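Local structure of ATP grasp ligase (Microcystis aeruginosa MRC, 5IG9) at residues E13-P16 with L17-A21; L99-R102 with G103-S107. The protein is an ATP-grasp ligase that probably uses ATP to activate carboxylates, consistent with a role in closing the rings of microviridin peptides. One frame throughout, in Å; residues are numbered along the deposited sequence.

Both contacts are local, each made along one helix of the Rossmann-like pre-ATP-grasp domain. Contact 1 forms the start of helix 14-23, in the beta-alpha-beta unit between strands 3-7 and 29-33. Contact 2 is the last part of helix 87-107, in the unit between strands 69-72 and 111-113. Across the parallel sheet the order is 29-33, 3-7, 69-72, 111-113, so the two crossovers lead to its two outermost strands. The centres of contact 1 and contact 2 are about 24 Å apart. The nearest atoms of contact 1 and contact 2 are about 13 Å apart, so the two do not touch. Contact 1 meets helix 313-323 of the same chain. Contact 2 is more buried and also meets the second subunit.

Contact 1: E13-P16 with L17-A21; sequences ESIP and LVIKA
Lys20 N approaches the flat carbonyl group of Pro16 from above, 38° out of its plane, and bonds to Pro16 O at 3.2 Å. The Lys20 chain runs past the outer end of that oxygen, CB and CG beside it. At Glu13 and Ser14 the donors, Leu17 N and Val18 N, are tilted less from the carbonyl planes. Ile15 O takes a straighter bond from Ile19 N (3.0 Å, 169° at the hydrogen) and a weak one from Val18 N.

The side chains of Ile15 and Ile19 meet through their branch methyls, CG2 to CG2 at 4.2 Å. Ile19 has CG1 between the backbone N and the carbonyl carbon (chi1 71°), which brings CG1 to 3.6 Å from Pro16 CA. Replacing Ile19 with an alanine removes both branches and would probably leave Ile15 CG2 without its neighbour and Pro16 CA less covered.

Ile15 and Val18 also pack on Trp71 of strand 69-72, while Leu17 touches Ser314 of helix 313-323. Ser14 OG bonds to Asn12 OD1, just ahead of the helix. Pro16 lacks an amide hydrogen, but in the first turn none is needed, as no helical carbonyl lies behind it. Its own carbonyl still bonds forward.

Contact 2: L99-R102 with G103-S107; sequences LSIR and GMIAS
Gly103, tied through its N to Leu99 O at 3.1 Å, offers its own O to two donors of Ser107. The hydroxyl gives the shorter bond, Ser107 OG to Gly103 O at 2.8 Å, with OG tilted 24° from the carbonyl plane. Ser107 N adds a weak bond to the same oxygen. Ala106 N bonds to Arg102 O at 2.9 Å, and Met104 N and Ile105 N reach Ser100 O and Ile101 O in the same helical pattern.

The apolar face centres on Ile101. With CG1 beside the backbone N (chi1 -52°), CG2 stands anti to that N and meets two chain ends, Met104 CE and Ile105 CD1, each at 4.1 Å. Met104 lies alongside Ile101 and points the same way; its chain bends at the last torsion (chi3 85°). This is the end of the helix in a beta-alpha-beta unit of the Rossmann-like domain. Ile101 and Met104 both touch Phe32 of strand 29-33, and Ile105 packs on Ile116 of helix 116-122.

Arg102 leaves the helix on another side, where NH2 forms a salt bridge with Asp120 OD2. Ser107 O accepts a hydrogen bond from Gln130 NE2 of the second subunit, and Ala106 packs on His124 of that subunit.

Contact 1: E13-P16 with L17-A21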
ATOM      1  N   GLU A  13      -9.225  -6.332  23.117  1.00 54.18           N
ATOM      2  CA  GLU A  13      -9.573  -7.667  23.582  1.00 57.73           C
ATOM      3  C   GLU A  13      -9.886  -8.634  22.448  1.00 55.74           C
ATOM      4  O   GLU A  13     -10.216  -9.794  22.719  1.00 60.45           O
ATOM      5  CB  GLU A  13     -10.769  -7.595  24.539  1.00 59.54           C
ATOM      6  CG  GLU A  13     -10.639  -6.557  25.654  1.00 67.51           C
ATOM      7  CD  GLU A  13     -10.941  -5.135  25.189  1.00 72.28           C
ATOM      8  OE1 GLU A  13     -11.816  -4.961  24.314  1.00 85.73           O
ATOM      9  OE2 GLU A  13     -10.294  -4.192  25.695  1.00 72.51           O
ATOM     10  N   SER A  14      -9.798  -8.192  21.192  1.00 53.80           N
ATOM     11  CA  SER A  14     -10.040  -9.105  20.082  1.00 55.48           C
ATOM     12  C   SER A  14      -8.967 -10.184  20.018  1.00 54.39           C
ATOM     13  O   SER A  14      -9.252 -11.333  19.662  1.00 54.77           O
ATOM     14  CB  SER A  14     -10.090  -8.328  18.766  1.00 56.66           C
ATOM     15  OG  SER A  14     -10.587  -7.017  18.970  1.00 58.12           O
ATOM     16  N   ILE A  15      -7.729  -9.835  20.366  1.00 55.69           N
ATOM     17  CA  ILE A  15      -6.598 -10.758  20.297  1.00 52.63           C
ATOM     18  C   ILE A  15      -6.783 -11.914  21.278  1.00 51.92           C
ATOM     19  O   ILE A  15      -6.759 -13.076  20.844  1.00 54.75           O
ATOM     20  CB  ILE A  15      -5.269 -10.025  20.543  1.00 51.95           C
ATOM     21  CG1 ILE A  15      -5.169  -8.803  19.636  1.00 51.51           C
ATOM     22  CG2 ILE A  15      -4.100 -10.962  20.297  1.00 50.85           C
ATOM     23  CD1 ILE A  15      -5.277  -9.145  18.174  1.00 55.48           C
ATOM     24  N   PRO A  16      -6.966 -11.676  22.586  1.00 56.20           N
ATOM     25  CA  PRO A  16      -7.148 -12.821  23.493  1.00 56.72           C
ATOM     26  C   PRO A  16      -8.408 -13.615  23.208  1.00 53.01           C
ATOM     27  O   PRO A  16      -8.452 -14.815  23.503  1.00 50.34           O
ATOM     28  CB  PRO A  16      -7.190 -12.169  24.880  1.00 56.58           C
ATOM     29  CG  PRO A  16      -7.681 -10.803  24.631  1.00 56.58           C
ATOM     30  CD  PRO A  16      -7.070 -10.400  23.321  1.00 57.66           C
ATOM     31  N   LEU A  17      -9.434 -12.980  22.641  1.00 47.17           N
ATOM     32  CA  LEU A  17     -10.642 -13.709  22.273  1.00 49.72           C
ATOM     33  C   LEU A  17     -10.353 -14.749  21.198  1.00 51.16           C
ATOM     34  O   LEU A  17     -10.927 -15.846  21.213  1.00 52.15           O
ATOM     35  CB  LEU A  17     -11.714 -12.733  21.795  1.00 50.02           C
ATOM     36  CG  LEU A  17     -12.656 -12.167  22.854  1.00 51.04           C
ATOM     37  CD1 LEU A  17     -13.327 -10.916  22.327  1.00 52.37           C
ATOM     38  CD2 LEU A  17     -13.693 -13.210  23.232  1.00 50.53           C
ATOM     39  N   VAL A  18      -9.459 -14.428  20.264  1.00 49.45           N
ATOM     40  CA  VAL A  18      -9.178 -15.329  19.152  1.00 51.19           C
ATOM     41  C   VAL A  18      -8.171 -16.397  19.554  1.00 53.95           C
ATOM     42  O   VAL A  18      -8.323 -17.572  19.200  1.00 54.88           O
ATOM     43  CB  VAL A  18      -8.692 -14.531  17.929  1.00 51.66           C
ATOM     44  CG1 VAL A  18      -8.246 -15.478  16.824  1.00 49.12           C
ATOM     45  CG2 VAL A  18      -9.793 -13.615  17.434  1.00 51.13           C
ATOM     46  N   ILE A  19      -7.122 -16.015  20.290  1.00 50.28           N
ATOM     47  CA  ILE A  19      -6.095 -16.989  20.651  1.00 51.50           C
ATOM     48  C   ILE A  19      -6.683 -18.080  21.537  1.00 52.56           C
ATOM     49  O   ILE A  19      -6.322 -19.256  21.418  1.00 54.07           O
ATOM     50  CB  ILE A  19      -4.890 -16.298  21.321  1.00 57.21           C
ATOM     51  CG1 ILE A  19      -5.241 -15.806  22.726  1.00 65.48           C
ATOM     52  CG2 ILE A  19      -4.396 -15.142  20.475  1.00 54.24           C
ATOM     53  CD1 ILE A  19      -4.058 -15.274  23.495  1.00 66.39           C
ATOM     54  N   LYS A  20      -7.614 -17.715  22.421  1.00 55.04           N
ATOM     55  CA  LYS A  20      -8.199 -18.710  23.312  1.00 58.01           C
ATOM     56  C   LYS A  20      -9.156 -19.622  22.560  1.00 52.63           C
ATOM     57  O   LYS A  20      -9.235 -20.821  22.849  1.00 52.80           O
ATOM     58  CB  LYS A  20      -8.901 -18.021  24.480  1.00 63.58           C
ATOM     59  CG  LYS A  20      -7.960 -17.247  25.387  1.00 71.02           C
ATOM     60  CD  LYS A  20      -8.659 -16.805  26.658  1.00 78.57           C
ATOM     61  CE  LYS A  20      -7.877 -15.707  27.357  1.00 80.54           C
ATOM     62  NZ  LYS A  20      -6.419 -16.004  27.398  1.00 83.01           N
ATOM     63  N   ALA A  21      -9.887 -19.076  21.586  1.00 52.92           N
ATOM     64  CA  ALA A  21     -10.726 -19.916  20.741  1.00 51.29           C
ATOM     65  C   ALA A  21      -9.883 -20.790  19.824  1.00 52.21           C
ATOM     66  O   ALA A  21     -10.286 -21.910  19.493  1.00 56.74           O
ATOM     67  CB  ALA A  21     -11.689 -19.054  19.927  1.00 49.56           C
TER

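Contact 2: L99-R102 with G103-S107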
ATOM      1  N   LEU A  99       8.556  -2.427   5.239  1.00 45.71           N
ATOM      2  CA  LEU A  99       8.871  -3.245   4.070  1.00 45.33           C
ATOM      3  C   LEU A  99       9.369  -4.631   4.463  1.00 45.47           C
ATOM      4  O   LEU A  99       9.106  -5.608   3.751  1.00 41.97           O
ATOM      5  CB  LEU A  99       9.915  -2.548   3.205  1.00 45.47           C
ATOM      6  CG  LEU A  99       9.442  -1.322   2.433  1.00 44.20           C
ATOM      7  CD1 LEU A  99      10.591  -0.799   1.614  1.00 47.50           C
ATOM      8  CD2 LEU A  99       8.261  -1.674   1.547  1.00 43.72           C
ATOM      9  N   SER A 100      10.093  -4.735   5.580  1.00 47.24           N
ATOM     10  CA  SER A 100      10.618  -6.028   6.014  1.00 47.07           C
ATOM     11  C   SER A 100       9.497  -6.966   6.443  1.00 46.72           C
ATOM     12  O   SER A 100       9.430  -8.118   5.995  1.00 47.19           O
ATOM     13  CB  SER A 100      11.607  -5.841   7.166  1.00 46.33           C
ATOM     14  OG  SER A 100      12.636  -4.929   6.836  1.00 46.76           O
ATOM     15  N   ILE A 101       8.619  -6.497   7.331  1.00 44.49           N
ATOM     16  CA  ILE A 101       7.571  -7.363   7.857  1.00 43.92           C
ATOM     17  C   ILE A 101       6.517  -7.638   6.797  1.00 41.73           C
ATOM     18  O   ILE A 101       5.927  -8.723   6.767  1.00 41.80           O
ATOM     19  CB  ILE A 101       6.951  -6.750   9.125  1.00 45.84           C
ATOM     20  CG1 ILE A 101       8.048  -6.396  10.129  1.00 48.08           C
ATOM     21  CG2 ILE A 101       5.972  -7.725   9.757  1.00 49.95           C
ATOM     22  CD1 ILE A 101       8.910  -7.579  10.535  1.00 48.67           C
ATOM     23  N   ARG A 102       6.258  -6.674   5.914  1.00 37.72           N
ATOM     24  CA  ARG A 102       5.355  -6.926   4.795  1.00 36.92           C
ATOM     25  C   ARG A 102       5.897  -8.018   3.886  1.00 36.39           C
ATOM     26  O   ARG A 102       5.139  -8.865   3.402  1.00 36.54           O
ATOM     27  CB  ARG A 102       5.126  -5.643   3.998  1.00 37.25           C
ATOM     28  CG  ARG A 102       4.155  -4.677   4.639  1.00 38.05           C
ATOM     29  CD  ARG A 102       4.065  -3.391   3.844  1.00 38.97           C
ATOM     30  NE  ARG A 102       3.572  -3.603   2.484  1.00 40.55           N
ATOM     31  CZ  ARG A 102       2.295  -3.510   2.129  1.00 43.11           C
ATOM     32  NH1 ARG A 102       1.375  -3.212   3.036  1.00 43.98           N
ATOM     33  NH2 ARG A 102       1.936  -3.716   0.869  1.00 42.87           N
ATOM     34  N   GLY A 103       7.206  -8.008   3.634  1.00 37.52           N
ATOM     35  CA  GLY A 103       7.798  -9.046   2.806  1.00 38.04           C
ATOM     36  C   GLY A 103       7.738 -10.410   3.464  1.00 40.84           C
ATOM     37  O   GLY A 103       7.541 -11.427   2.794  1.00 45.45           O
ATOM     38  N   MET A 104       7.915 -10.451   4.788  1.00 42.01           N
ATOM     39  CA  MET A 104       7.766 -11.702   5.520  1.00 39.98           C
ATOM     40  C   MET A 104       6.360 -12.263   5.356  1.00 38.79           C
ATOM     41  O   MET A 104       6.184 -13.441   5.029  1.00 38.38           O
ATOM     42  CB  MET A 104       8.082 -11.486   6.998  1.00 39.65           C
ATOM     43  CG  MET A 104       7.814 -12.712   7.848  1.00 41.56           C
ATOM     44  SD  MET A 104       7.975 -12.404   9.614  1.00 43.61           S
ATOM     45  CE  MET A 104       6.348 -11.762   9.995  1.00 45.15           C
ATOM     46  N   ILE A 105       5.346 -11.428   5.585  1.00 39.48           N
ATOM     47  CA  ILE A 105       3.963 -11.894   5.508  1.00 43.50           C
ATOM     48  C   ILE A 105       3.622 -12.331   4.091  1.00 43.71           C
ATOM     49  O   ILE A 105       2.985 -13.371   3.881  1.00 41.23           O
ATOM     50  CB  ILE A 105       3.002 -10.798   6.003  1.00 44.45           C
ATOM     51  CG1 ILE A 105       3.316 -10.450   7.455  1.00 47.00           C
ATOM     52  CG2 ILE A 105       1.554 -11.241   5.847  1.00 46.53           C
ATOM     53  CD1 ILE A 105       2.608  -9.215   7.945  1.00 46.18           C
ATOM     54  N   ALA A 106       4.051 -11.554   3.096  1.00 42.04           N
ATOM     55  CA  ALA A 106       3.723 -11.863   1.709  1.00 40.77           C
ATOM     56  C   ALA A 106       4.420 -13.119   1.206  1.00 42.91           C
ATOM     57  O   ALA A 106       3.968 -13.708   0.219  1.00 41.89           O
ATOM     58  CB  ALA A 106       4.078 -10.678   0.813  1.00 40.70           C
ATOM     59  N   SER A 107       5.507 -13.540   1.851  1.00 43.74           N
ATOM     60  CA  SER A 107       6.217 -14.745   1.441  1.00 44.53           C
ATOM     61  C   SER A 107       5.702 -15.999   2.129  1.00 42.68           C
ATOM     62  O   SER A 107       5.931 -17.103   1.625  1.00 43.73           O
ATOM     63  CB  SER A 107       7.715 -14.595   1.717  1.00 47.32           C
ATOM     64  OG  SER A 107       8.241 -13.466   1.043  1.00 50.47           O
TER